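Local structure of Cyclase/dehydrase (Mycobacterium smegmatis str. MC2 155, 5Z8O) at residues Q75-L80 against E90-I95. The protein is of unknown function but, as a START superfamily member, probably binds a lipid or other hydrophobic ligand in an internal cavity. Sequence-based numbering, arbitrary orientation.
Sequences QIFTML and EQRFSI
E90 meets two side chains of 75-80: its own lies alongside that of M79, bringing OE2 to 3.3 Å from M79 CE, while OE1 sits near the edge of the F77 ring, with ring and carboxylate steeply inclined. Q91 pairs with T78 through both backbone bonds, T78 N to Q91 O at 2.8 Å and Q91 N to T78 O at 3.0 Å; T78 OG1, set between its backbone N and carbonyl carbon, thereby stands beside Q91 CB and adds a weak bond to Q91 O. R92 meets two side chains, F77 and Q75. A bend at chi3 (-52°) folds its guanidinium flat over one face of F77, planes 18° apart and centres 4.0 Å apart, an off-centre cation-pi stack. The guanidinium edge is used separately: R92 NH1 donates in its own plane to Q75 OE1 at 2.7 Å, so stack and bond together restrict its rotation. F93 returns to backbone pairing, with I76 N to F93 O at 2.9 Å and F93 N to I76 O at 2.7 Å, while its side chain touches V21 of helix 14-22. S94 OG then approaches Q75 CG at 3.2 Å. Hydrogen-bonded and non-hydrogen-bonded pairs alternate, and strand axes at 173° confirm antiparallel pairing; the direct succession of strands 75-83 and 86-97 makes it a beta hairpin, here within the curved sheet of the Bet v 1-like helix-grip fold.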
ATOM      1  N   GLN B  75      -2.793 -11.172 -21.838  1.00 22.51           N
ATOM      2  CA  GLN B  75      -1.646 -10.633 -21.122  1.00 21.05           C
ATOM      3  C   GLN B  75      -2.069  -9.883 -19.871  1.00 21.76           C
ATOM      4  O   GLN B  75      -3.086  -9.180 -19.862  1.00 23.29           O
ATOM      5  CB  GLN B  75      -0.826  -9.687 -22.005  1.00 27.35           C
ATOM      6  CG  GLN B  75       0.279 -10.352 -22.789  1.00 39.94           C
ATOM      7  CD  GLN B  75       1.154  -9.345 -23.509  1.00 42.68           C
ATOM      8  OE1 GLN B  75       1.525  -8.317 -22.946  1.00 39.99           O
ATOM      9  NE2 GLN B  75       1.498  -9.644 -24.755  1.00 47.07           N
ATOM     10  N   ILE B  76      -1.267 -10.032 -18.821  1.00 20.51           N
ATOM     11  CA  ILE B  76      -1.377  -9.234 -17.608  1.00 22.90           C
ATOM     12  C   ILE B  76       0.009  -8.670 -17.341  1.00 22.38           C
ATOM     13  O   ILE B  76       0.999  -9.407 -17.357  1.00 21.52           O
ATOM     14  CB  ILE B  76      -1.877 -10.058 -16.404  1.00 20.81           C
ATOM     15  CG1 ILE B  76      -3.185 -10.776 -16.745  1.00 22.02           C
ATOM     16  CG2 ILE B  76      -2.059  -9.165 -15.181  1.00 20.23           C
ATOM     17  CD1 ILE B  76      -3.770 -11.565 -15.592  1.00 24.79           C
ATOM     18  N   PHE B  77       0.076  -7.366 -17.094  1.00 23.13           N
ATOM     19  CA  PHE B  77       1.335  -6.657 -16.907  1.00 22.54           C
ATOM     20  C   PHE B  77       1.229  -5.805 -15.655  1.00 22.85           C
ATOM     21  O   PHE B  77       0.353  -4.937 -15.566  1.00 26.28           O
ATOM     22  CB  PHE B  77       1.650  -5.809 -18.144  1.00 21.96           C
ATOM     23  CG  PHE B  77       2.973  -5.105 -18.094  1.00 22.15           C
ATOM     24  CD1 PHE B  77       4.159  -5.816 -18.149  1.00 20.46           C
ATOM     25  CD2 PHE B  77       3.029  -3.722 -18.077  1.00 27.43           C
ATOM     26  CE1 PHE B  77       5.377  -5.163 -18.129  1.00 23.58           C
ATOM     27  CE2 PHE B  77       4.243  -3.064 -18.069  1.00 28.23           C
ATOM     28  CZ  PHE B  77       5.418  -3.784 -18.091  1.00 22.99           C
ATOM     29  N   THR B  78       2.114  -6.053 -14.692  1.00 20.26           N
ATOM     30  CA  THR B  78       2.130  -5.318 -13.438  1.00 18.34           C
ATOM     31  C   THR B  78       3.382  -4.457 -13.353  1.00 15.61           C
ATOM     32  O   THR B  78       4.459  -4.856 -13.811  1.00 14.73           O
ATOM     33  CB  THR B  78       2.065  -6.264 -12.233  1.00 16.52           C
ATOM     34  OG1 THR B  78       3.199  -7.143 -12.244  1.00 21.93           O
ATOM     35  CG2 THR B  78       0.778  -7.082 -12.260  1.00 16.38           C
ATOM     36  N   MET B  79       3.229  -3.271 -12.770  1.00 18.28           N
ATOM     37  CA  MET B  79       4.318  -2.314 -12.619  1.00 20.64           C
ATOM     38  C   MET B  79       4.296  -1.798 -11.192  1.00 18.58           C
ATOM     39  O   MET B  79       3.328  -1.148 -10.785  1.00 17.67           O
ATOM     40  CB  MET B  79       4.184  -1.150 -13.605  1.00 25.53           C
ATOM     41  CG  MET B  79       4.207  -1.561 -15.059  1.00 29.05           C
ATOM     42  SD  MET B  79       4.060  -0.153 -16.175  1.00 33.53           S
ATOM     43  CE  MET B  79       5.600   0.700 -15.843  1.00 36.04           C
ATOM     44  N   LEU B  80       5.354  -2.090 -10.440  1.00 20.00           N
ATOM     45  CA  LEU B  80       5.465  -1.586  -9.080  1.00 19.89           C
ATOM     46  C   LEU B  80       5.441  -0.064  -9.081  1.00 18.50           C
ATOM     47  O   LEU B  80       6.171   0.581  -9.836  1.00 17.66           O
ATOM     48  CB  LEU B  80       6.754  -2.092  -8.432  1.00 21.96           C
ATOM     49  CG  LEU B  80       6.980  -1.652  -6.983  1.00 24.43           C
ATOM     50  CD1 LEU B  80       5.955  -2.301  -6.066  1.00 19.78           C
ATOM     51  CD2 LEU B  80       8.395  -1.968  -6.525  1.00 30.57           C
ATOM     52  N   GLU B  90       8.641  -4.849 -13.032  1.00 19.08           N
ATOM     53  CA  GLU B  90       7.686  -4.976 -14.122  1.00 17.78           C
ATOM     54  C   GLU B  90       7.589  -6.443 -14.512  1.00 18.30           C
ATOM     55  O   GLU B  90       8.598  -7.057 -14.877  1.00 19.11           O
ATOM     56  CB  GLU B  90       8.113  -4.115 -15.309  1.00 21.80           C
ATOM     57  CG  GLU B  90       8.134  -2.627 -14.987  1.00 25.03           C
ATOM     58  CD  GLU B  90       8.581  -1.784 -16.164  1.00 25.69           C
ATOM     59  OE1 GLU B  90       8.888  -2.368 -17.224  1.00 22.85           O
ATOM     60  OE2 GLU B  90       8.649  -0.545 -16.018  1.00 27.77           O
ATOM     61  N   GLN B  91       6.388  -7.010 -14.403  1.00 18.60           N
ATOM     62  CA  GLN B  91       6.172  -8.433 -14.638  1.00 20.69           C
ATOM     63  C   GLN B  91       5.030  -8.626 -15.624  1.00 21.05           C
ATOM     64  O   GLN B  91       3.947  -8.062 -15.441  1.00 20.32           O
ATOM     65  CB  GLN B  91       5.877  -9.170 -13.329  1.00 22.15           C
ATOM     66  CG  GLN B  91       5.759 -10.675 -13.499  1.00 29.92           C
ATOM     67  CD  GLN B  91       5.860 -11.419 -12.187  1.00 32.35           C
ATOM     68  OE1 GLN B  91       6.765 -12.228 -11.992  1.00 31.03           O
ATOM     69  NE2 GLN B  91       4.925 -11.156 -11.282  1.00 38.10           N
ATOM     70  N   ARG B  92       5.273  -9.415 -16.670  1.00 21.11           N
ATOM     71  CA  ARG B  92       4.286  -9.665 -17.714  1.00 20.07           C
ATOM     72  C   ARG B  92       3.978 -11.154 -17.787  1.00 20.51           C
ATOM     73  O   ARG B  92       4.894 -11.973 -17.913  1.00 23.81           O
ATOM     74  CB  ARG B  92       4.794  -9.154 -19.069  1.00 21.44           C
ATOM     75  CG  ARG B  92       3.797  -9.260 -20.203  1.00 25.42           C
ATOM     76  CD  ARG B  92       4.433  -8.828 -21.517  1.00 29.83           C
ATOM     77  NE  ARG B  92       5.063  -7.516 -21.388  1.00 34.33           N
ATOM     78  CZ  ARG B  92       4.455  -6.359 -21.630  1.00 30.96           C
ATOM     79  NH1 ARG B  92       3.188  -6.338 -22.021  1.00 30.94           N
ATOM     80  NH2 ARG B  92       5.115  -5.219 -21.480  1.00 27.44           N
ATOM     81  N   PHE B  93       2.693 -11.503 -17.691  1.00 18.77           N
ATOM     82  CA  PHE B  93       2.214 -12.867 -17.904  1.00 22.01           C
ATOM     83  C   PHE B  93       1.520 -12.959 -19.254  1.00 22.27           C
ATOM     84  O   PHE B  93       0.632 -12.155 -19.548  1.00 16.31           O
ATOM     85  CB  PHE B  93       1.235 -13.305 -16.812  1.00 25.11           C
ATOM     86  CG  PHE B  93       1.804 -13.286 -15.428  1.00 31.54           C
ATOM     87  CD1 PHE B  93       1.672 -12.167 -14.623  1.00 33.37           C
ATOM     88  CD2 PHE B  93       2.450 -14.401 -14.919  1.00 30.93           C
ATOM     89  CE1 PHE B  93       2.186 -12.156 -13.340  1.00 32.39           C
ATOM     90  CE2 PHE B  93       2.967 -14.396 -13.639  1.00 32.26           C
ATOM     91  CZ  PHE B  93       2.834 -13.272 -12.848  1.00 30.93           C
ATOM     92  N   SER B  94       1.910 -13.945 -20.064  1.00 19.25           N
ATOM     93  CA  SER B  94       1.272 -14.222 -21.349  1.00 26.49           C
ATOM     94  C   SER B  94       0.812 -15.675 -21.377  1.00 23.18           C
ATOM     95  O   SER B  94       1.615 -16.586 -21.139  1.00 25.74           O
ATOM     96  CB  SER B  94       2.224 -13.929 -22.508  1.00 25.68           C
ATOM     97  OG  SER B  94       2.593 -12.559 -22.516  1.00 26.16           O
ATOM     98  N   ILE B  95      -0.478 -15.887 -21.634  1.00 21.21           N
ATOM     99  CA  ILE B  95      -1.106 -17.206 -21.588  1.00 19.42           C
ATOM    100  C   ILE B  95      -1.511 -17.615 -23.002  1.00 21.26           C
ATOM    101  O   ILE B  95      -2.402 -16.999 -23.602  1.00 26.20           O
ATOM    102  CB  ILE B  95      -2.312 -17.211 -20.638  1.00 24.24           C
ATOM    103  CG1 ILE B  95      -1.834 -16.995 -19.202  1.00 27.59           C
ATOM    104  CG2 ILE B  95      -3.091 -18.514 -20.762  1.00 26.45           C
ATOM    105  CD1 ILE B  95      -2.910 -16.510 -18.260  1.00 33.07           C
TER